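Local atomic coordinates of dihydrodipicolinate synthase (Thermotoga maritima, PDB entry 3PB0), a protein that catalyses the condensation of pyruvate with aspartate semialdehyde to 4-hydroxy-tetrahydrodipicolinate, a step of lysine biosynthesis, as a member of the Schiff-base-forming DapA family. Residues N113-E118 / T144-L149; E129-G134 / L160-G165. The protein carries 3 engineered substitutions. One frame throughout, in Å; residues are numbered along the deposited sequence.

Contact 1 (N113-E118 / T144-L149)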
ATOM      1  N   ASN A 113       8.085 -13.627 -19.029  1.00 46.39           N
ATOM      2  CA  ASN A 113       9.088 -14.675 -19.288  1.00 46.78           C
ATOM      3  C   ASN A 113       9.158 -15.748 -18.193  1.00 46.50           C
ATOM      4  O   ASN A 113       8.325 -16.666 -18.156  1.00 46.79           O
ATOM      5  CB  ASN A 113      10.470 -14.065 -19.606  1.00 47.09           C
ATOM      6  CG  ASN A 113      10.466 -13.261 -20.903  1.00 47.92           C
ATOM      7  OD1 ASN A 113      10.269 -13.814 -21.988  1.00 48.79           O
ATOM      8  ND2 ASN A 113      10.675 -11.949 -20.792  1.00 48.83           N
ATOM      9  N   LYS A 114      10.157 -15.638 -17.324  1.00 45.64           N
ATOM     10  CA  LYS A 114      10.285 -16.491 -16.148  1.00 44.79           C
ATOM     11  C   LYS A 114      11.345 -15.852 -15.259  1.00 44.03           C
ATOM     12  O   LYS A 114      12.414 -16.443 -15.051  1.00 44.37           O
ATOM     13  CB  LYS A 114      10.694 -17.918 -16.535  1.00 44.86           C
ATOM     14  N   PRO A 115      11.050 -14.640 -14.733  1.00 42.91           N
ATOM     15  CA  PRO A 115      12.054 -13.834 -14.033  1.00 41.80           C
ATOM     16  C   PRO A 115      12.810 -14.652 -12.997  1.00 40.80           C
ATOM     17  O   PRO A 115      12.204 -15.268 -12.109  1.00 40.75           O
ATOM     18  CB  PRO A 115      11.226 -12.737 -13.355  1.00 41.59           C
ATOM     19  CG  PRO A 115      10.004 -12.635 -14.160  1.00 41.98           C
ATOM     20  CD  PRO A 115       9.711 -14.020 -14.654  1.00 42.77           C
ATOM     21  N   THR A 116      14.128 -14.689 -13.143  1.00 39.50           N
ATOM     22  CA  THR A 116      14.982 -15.345 -12.170  1.00 38.51           C
ATOM     23  C   THR A 116      15.249 -14.378 -11.019  1.00 37.48           C
ATOM     24  O   THR A 116      14.923 -13.189 -11.105  1.00 37.32           O
ATOM     25  CB  THR A 116      16.323 -15.778 -12.796  1.00 38.48           C
ATOM     26  OG1 THR A 116      17.009 -14.620 -13.283  1.00 38.31           O
ATOM     27  CG2 THR A 116      16.097 -16.776 -13.936  1.00 38.72           C
ATOM     28  N   GLN A 117      15.849 -14.890  -9.951  1.00 36.64           N
ATOM     29  CA  GLN A 117      16.179 -14.076  -8.789  1.00 35.88           C
ATOM     30  C   GLN A 117      17.244 -13.026  -9.093  1.00 35.40           C
ATOM     31  O   GLN A 117      17.243 -11.942  -8.495  1.00 35.06           O
ATOM     32  CB  GLN A 117      16.601 -14.967  -7.623  1.00 35.83           C
ATOM     33  CG  GLN A 117      15.478 -15.872  -7.135  1.00 35.54           C
ATOM     34  CD  GLN A 117      14.211 -15.098  -6.808  1.00 35.36           C
ATOM     35  OE1 GLN A 117      13.214 -15.182  -7.525  1.00 36.22           O
ATOM     36  NE2 GLN A 117      14.254 -14.323  -5.738  1.00 33.35           N
ATOM     37  N   GLU A 118      18.145 -13.352 -10.022  1.00 35.05           N
ATOM     38  CA  GLU A 118      19.130 -12.388 -10.520  1.00 34.36           C
ATOM     39  C   GLU A 118      18.428 -11.338 -11.372  1.00 34.00           C
ATOM     40  O   GLU A 118      18.727 -10.150 -11.273  1.00 34.13           O
ATOM     41  CB  GLU A 118      20.239 -13.085 -11.323  1.00 34.67           C
ATOM     42  CG  GLU A 118      21.320 -12.133 -11.870  1.00 34.44           C
ATOM     43  CD  GLU A 118      22.196 -11.558 -10.772  1.00 35.48           C
ATOM     44  OE1 GLU A 118      22.327 -12.212  -9.712  1.00 37.35           O
ATOM     45  OE2 GLU A 118      22.758 -10.458 -10.961  1.00 34.57           O
ATOM     46  N   THR A 144       1.120 -11.902  -9.526  1.00 29.37           N
ATOM     47  CA  THR A 144       2.117 -12.006 -10.618  1.00 29.35           C
ATOM     48  C   THR A 144       2.634 -13.417 -10.901  1.00 29.57           C
ATOM     49  O   THR A 144       3.105 -13.704 -12.008  1.00 30.15           O
ATOM     50  CB  THR A 144       3.357 -11.113 -10.360  1.00 29.14           C
ATOM     51  OG1 THR A 144       4.029 -11.562  -9.180  1.00 27.91           O
ATOM     52  CG2 THR A 144       2.964  -9.641 -10.204  1.00 29.26           C
ATOM     53  N   GLY A 145       2.560 -14.290  -9.902  1.00 29.39           N
ATOM     54  CA  GLY A 145       3.172 -15.597  -9.993  1.00 28.64           C
ATOM     55  C   GLY A 145       4.681 -15.550  -9.823  1.00 28.07           C
ATOM     56  O   GLY A 145       5.343 -16.560 -10.000  1.00 28.16           O
ATOM     57  N   VAL A 146       5.223 -14.379  -9.489  1.00 27.29           N
ATOM     58  CA  VAL A 146       6.662 -14.202  -9.256  1.00 26.34           C
ATOM     59  C   VAL A 146       6.903 -13.864  -7.782  1.00 25.55           C
ATOM     60  O   VAL A 146       6.317 -12.918  -7.250  1.00 25.84           O
ATOM     61  CB  VAL A 146       7.259 -13.086 -10.164  1.00 26.35           C
ATOM     62  CG1 VAL A 146       8.729 -12.877  -9.877  1.00 26.16           C
ATOM     63  CG2 VAL A 146       7.064 -13.433 -11.640  1.00 27.19           C
ATOM     64  N   ASN A 147       7.760 -14.645  -7.129  1.00 24.33           N
ATOM     65  CA  ASN A 147       8.083 -14.431  -5.726  1.00 23.49           C
ATOM     66  C   ASN A 147       9.535 -13.980  -5.530  1.00 23.09           C
ATOM     67  O   ASN A 147      10.463 -14.652  -5.984  1.00 23.39           O
ATOM     68  CB  ASN A 147       7.808 -15.713  -4.926  1.00 23.10           C
ATOM     69  CG  ASN A 147       7.898 -15.505  -3.429  1.00 23.75           C
ATOM     70  OD1 ASN A 147       7.337 -14.547  -2.877  1.00 24.69           O
ATOM     71  ND2 ASN A 147       8.599 -16.408  -2.751  1.00 22.73           N
ATOM     72  N   VAL A 148       9.724 -12.855  -4.848  1.00 22.00           N
ATOM     73  CA  VAL A 148      11.056 -12.429  -4.423  1.00 21.85           C
ATOM     74  C   VAL A 148      11.392 -13.312  -3.218  1.00 21.70           C
ATOM     75  O   VAL A 148      10.705 -13.245  -2.193  1.00 21.06           O
ATOM     76  CB  VAL A 148      11.108 -10.918  -4.018  1.00 21.82           C
ATOM     77  CG1 VAL A 148      12.526 -10.510  -3.532  1.00 21.29           C
ATOM     78  CG2 VAL A 148      10.645 -10.002  -5.157  1.00 22.12           C
ATOM     79  N   LEU A 149      12.422 -14.155  -3.353  1.00 21.79           N
ATOM     80  CA  LEU A 149      12.873 -14.993  -2.243  1.00 22.28           C
ATOM     81  C   LEU A 149      13.439 -14.124  -1.138  1.00 22.12           C
ATOM     82  O   LEU A 149      14.047 -13.095  -1.428  1.00 22.03           O
ATOM     83  CB  LEU A 149      13.939 -16.003  -2.696  1.00 22.78           C
ATOM     84  CG  LEU A 149      13.597 -17.047  -3.770  1.00 23.65           C
ATOM     85  CD1 LEU A 149      14.912 -17.628  -4.286  1.00 26.20           C
ATOM     86  CD2 LEU A 149      12.683 -18.166  -3.261  1.00 24.59           C
TER
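The carboxamide of Gln117 carries the Leu149 side chain on one face: Leu149 CG stands over it, 3.7 Å from Gln117 CD and somewhat tilted from the normal. Leu149 CD1 lies over the same face and also comes to 3.4 Å from Gln117 CG, and the two side chains cross at about a right angle. Asn147 O and Leu149 N lie near the end of the amide, both displaced from its plane toward the face that Leu149 covers. A bend at chi2 (-53°) folds the Gln117 chain back to bring its flat end there. At the other end of the contact Val146 CG2 meets the CG-CD side of the Pro115 ring, 4.0 Å from Pro115 CG; Leu120 touches both residues. In the TIM barrel these segments belong to the connections that leave strands 104-108 and 134-139 at their C-terminal ends. Each runs into its next helix here: Thr116 is the N-cap of helix 117-129, with OG1 accepting from Gly119 N, and Leu149 precedes helix 150-159. The loop bearing Val146 is set by an ST turn, Val146 N donating to Thr144 OG1 at 3.1 Å and 159°. Asn147 points its amide elsewhere, bonding Asn139, Asn170 and Gln175.

Contact 2 (E129-G134 / L160-G165)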
ATOM      1  N   GLU A 129      19.990   3.010  -9.110  1.00 34.11           N
ATOM      2  CA  GLU A 129      21.054   3.958  -9.464  1.00 35.08           C
ATOM      3  C   GLU A 129      20.552   5.196 -10.213  1.00 35.39           C
ATOM      4  O   GLU A 129      21.254   6.213 -10.273  1.00 36.09           O
ATOM      5  CB  GLU A 129      22.121   3.268 -10.304  1.00 35.33           C
ATOM      6  CG  GLU A 129      22.819   2.108  -9.631  1.00 36.35           C
ATOM      7  CD  GLU A 129      23.187   1.031 -10.629  1.00 38.10           C
ATOM      8  OE1 GLU A 129      22.647   1.074 -11.757  1.00 38.05           O
ATOM      9  OE2 GLU A 129      24.004   0.143 -10.288  1.00 38.35           O
ATOM     10  N   ARG A 130      19.344   5.102 -10.770  0.50 35.44           N
ATOM     11  CA  ARG A 130      18.763   6.173 -11.581  0.50 35.18           C
ATOM     12  C   ARG A 130      17.762   7.064 -10.830  0.50 34.86           C
ATOM     13  O   ARG A 130      17.131   7.930 -11.438  0.50 34.81           O
ATOM     14  CB  ARG A 130      18.093   5.589 -12.828  0.50 35.35           C
ATOM     15  CG  ARG A 130      19.040   4.964 -13.848  0.50 35.66           C
ATOM     16  CD  ARG A 130      19.872   6.012 -14.590  0.50 36.59           C
ATOM     17  NE  ARG A 130      19.060   7.069 -15.197  0.50 36.96           N
ATOM     18  CZ  ARG A 130      18.674   7.093 -16.470  0.50 36.74           C
ATOM     19  NH1 ARG A 130      19.016   6.112 -17.295  0.50 37.06           N
ATOM     20  NH2 ARG A 130      17.939   8.101 -16.916  0.50 36.73           N
ATOM     21  N   THR A 131      17.601   6.851  -9.523  1.00 34.55           N
ATOM     22  CA  THR A 131      16.761   7.742  -8.708  1.00 33.52           C
ATOM     23  C   THR A 131      17.323   8.040  -7.324  1.00 32.88           C
ATOM     24  O   THR A 131      18.093   7.261  -6.779  1.00 33.16           O
ATOM     25  CB  THR A 131      15.276   7.259  -8.628  1.00 33.46           C
ATOM     26  OG1 THR A 131      14.514   8.171  -7.824  1.00 33.39           O
ATOM     27  CG2 THR A 131      15.172   5.848  -8.044  1.00 33.42           C
ATOM     28  N   ASP A 132      16.942   9.185  -6.767  1.00 32.37           N
ATOM     29  CA  ASP A 132      17.235   9.495  -5.374  1.00 31.64           C
ATOM     30  C   ASP A 132      16.010   9.261  -4.479  1.00 30.64           C
ATOM     31  O   ASP A 132      16.016   9.619  -3.290  1.00 30.34           O
ATOM     32  CB  ASP A 132      17.721  10.936  -5.227  1.00 32.24           C
ATOM     33  CG  ASP A 132      19.168  11.132  -5.694  1.00 34.17           C
ATOM     34  OD1 ASP A 132      19.923  10.135  -5.858  1.00 36.45           O
ATOM     35  OD2 ASP A 132      19.545  12.303  -5.898  1.00 34.84           O
ATOM     36  N   LEU A 133      14.954   8.685  -5.051  1.00 29.12           N
ATOM     37  CA  LEU A 133      13.763   8.358  -4.262  1.00 27.80           C
ATOM     38  C   LEU A 133      13.945   7.079  -3.470  1.00 26.30           C
ATOM     39  O   LEU A 133      14.740   6.215  -3.841  1.00 25.40           O
ATOM     40  CB  LEU A 133      12.502   8.245  -5.137  1.00 27.70           C
ATOM     41  CG  LEU A 133      11.996   9.506  -5.835  1.00 28.45           C
ATOM     42  CD1 LEU A 133      10.650   9.251  -6.516  1.00 28.24           C
ATOM     43  CD2 LEU A 133      11.914  10.692  -4.872  1.00 28.56           C
ATOM     44  N   GLY A 134      13.187   6.973  -2.377  1.00 25.58           N
ATOM     45  CA  GLY A 134      13.051   5.719  -1.642  1.00 23.84           C
ATOM     46  C   GLY A 134      12.285   4.727  -2.498  1.00 23.05           C
ATOM     47  O   GLY A 134      11.246   5.061  -3.074  1.00 23.14           O
ATOM     48  N   LEU A 160      21.558  -2.235  -2.294  1.00 23.75           N
ATOM     49  CA  LEU A 160      20.882  -1.082  -2.875  1.00 23.73           C
ATOM     50  C   LEU A 160      20.372  -0.160  -1.784  1.00 23.87           C
ATOM     51  O   LEU A 160      19.304  -0.377  -1.211  1.00 23.63           O
ATOM     52  CB  LEU A 160      19.790  -1.544  -3.843  1.00 23.40           C
ATOM     53  CG  LEU A 160      20.238  -2.641  -4.832  1.00 23.16           C
ATOM     54  CD1 LEU A 160      19.052  -3.151  -5.635  1.00 20.11           C
ATOM     55  CD2 LEU A 160      21.376  -2.159  -5.772  1.00 23.94           C
ATOM     56  N   LYS A 161      21.177   0.862  -1.485  1.00 23.89           N
ATOM     57  CA  LYS A 161      20.981   1.702  -0.313  1.00 24.18           C
ATOM     58  C   LYS A 161      19.683   2.497  -0.335  1.00 23.79           C
ATOM     59  O   LYS A 161      19.108   2.756   0.712  1.00 23.76           O
ATOM     60  CB  LYS A 161      22.180   2.643  -0.104  1.00 24.91           C
ATOM     61  CG  LYS A 161      23.537   1.958  -0.016  1.00 26.44           C
ATOM     62  CD  LYS A 161      23.684   1.078   1.227  1.00 29.79           C
ATOM     63  CE  LYS A 161      24.907   0.170   1.093  1.00 30.62           C
ATOM     64  NZ  LYS A 161      25.045  -0.751   2.247  1.00 33.02           N
ATOM     65  N   ASN A 162      19.220   2.875  -1.524  1.00 23.77           N
ATOM     66  CA  ASN A 162      17.972   3.629  -1.643  1.00 23.42           C
ATOM     67  C   ASN A 162      16.691   2.775  -1.768  1.00 22.34           C
ATOM     68  O   ASN A 162      15.603   3.319  -1.904  1.00 22.48           O
ATOM     69  CB  ASN A 162      18.063   4.655  -2.769  1.00 23.49           C
ATOM     70  CG  ASN A 162      18.252   4.021  -4.131  1.00 25.06           C
ATOM     71  OD1 ASN A 162      18.648   2.861  -4.256  1.00 27.11           O
ATOM     72  ND2 ASN A 162      17.972   4.791  -5.169  1.00 27.85           N
ATOM     73  N   VAL A 163      16.824   1.451  -1.733  1.00 21.99           N
ATOM     74  CA  VAL A 163      15.658   0.574  -1.530  1.00 21.19           C
ATOM     75  C   VAL A 163      15.378   0.559  -0.029  1.00 20.85           C
ATOM     76  O   VAL A 163      16.203   0.073   0.755  1.00 21.08           O
ATOM     77  CB  VAL A 163      15.892  -0.850  -2.071  1.00 21.67           C
ATOM     78  CG1 VAL A 163      14.736  -1.775  -1.656  1.00 20.96           C
ATOM     79  CG2 VAL A 163      16.029  -0.829  -3.591  1.00 21.00           C
ATOM     80  N   VAL A 164      14.253   1.144   0.383  1.00 19.70           N
ATOM     81  CA  VAL A 164      13.987   1.351   1.822  1.00 18.83           C
ATOM     82  C   VAL A 164      13.412   0.114   2.510  1.00 17.83           C
ATOM     83  O   VAL A 164      13.651  -0.131   3.706  1.00 17.75           O
ATOM     84  CB  VAL A 164      13.070   2.593   2.078  1.00 19.10           C
ATOM     85  CG1 VAL A 164      11.753   2.487   1.325  1.00 20.04           C
ATOM     86  CG2 VAL A 164      12.811   2.794   3.571  1.00 20.84           C
ATOM     87  N   GLY A 165      12.655  -0.666   1.753  1.00 16.49           N
ATOM     88  CA  GLY A 165      11.940  -1.767   2.333  1.00 16.43           C
ATOM     89  C   GLY A 165      11.247  -2.625   1.306  1.00 15.95           C
ATOM     90  O   GLY A 165      11.495  -2.526   0.091  1.00 15.11           O
TER
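Asn162 reaches across to the backbone of the facing loop, its ND2 standing 3.0 Å from Thr131 O and 4.2 Å from Thr131 CG2. Lower on the same side chain, Asn162 CB lies 3.8 Å from Leu133 O. With chi1 at 63°, CG sits between its own backbone N and carbonyl carbon, which directs the amide at the bend of segment 129-134. The main chains meet as well: Gly134 CA makes a CA-H...O contact with Asn162 O at 3.5 Å, with 143° at the hydrogen, and Val164 CG1 packs 4.5 Å from Gly134 C. These are the entrances to two adjacent parallel strands of the TIM barrel, 134-139 and 163-168, and backbone bonds from Asn162 and Val164 to Ile135 continue the pairing. Further out, Ser128 OG bonds Asn162 OD1, which is likely to hold the rotation of the amide, while a type I turn closed by Val163 N to Leu160 O sets its backbone. On the other side Thr131 OG1 accepts from Leu133 N at 2.9 Å and 164°, an ST turn, and has a weak second bond to Glu98, which also accepts from Asp132 N. Were Thr131 replaced by an alanine, Leu133 N would probably lose its side-chain acceptor and Glu98 its weak bond, though not that from Asp132 N, and a small gap would open on the side of the Asn162 amide facing CG2.

Overall arrangement
The four segments alternate along the chain. Contact 1 lies past the C-terminal ends of strands 104-108 and 134-139, contact 2 at the N-terminal ends of 134-139 and 163-168, so the two flank helices 117-129 and 150-159 at opposite ends. Their centres are about 20 Å apart and their nearest atoms about 9 Å. Contact 1 is on the catalytic side: the Pro115 side chain is about 6 Å from that of Tyr112, a predicted proton-relay residue, and the Val148 side chain about 8 Å from that of Tyr138, the predicted proton donor/acceptor. Contact 2 opens the strand that carries Lys167, the predicted Schiff-base residue, whose side chain is about 9 Å from that of Val164.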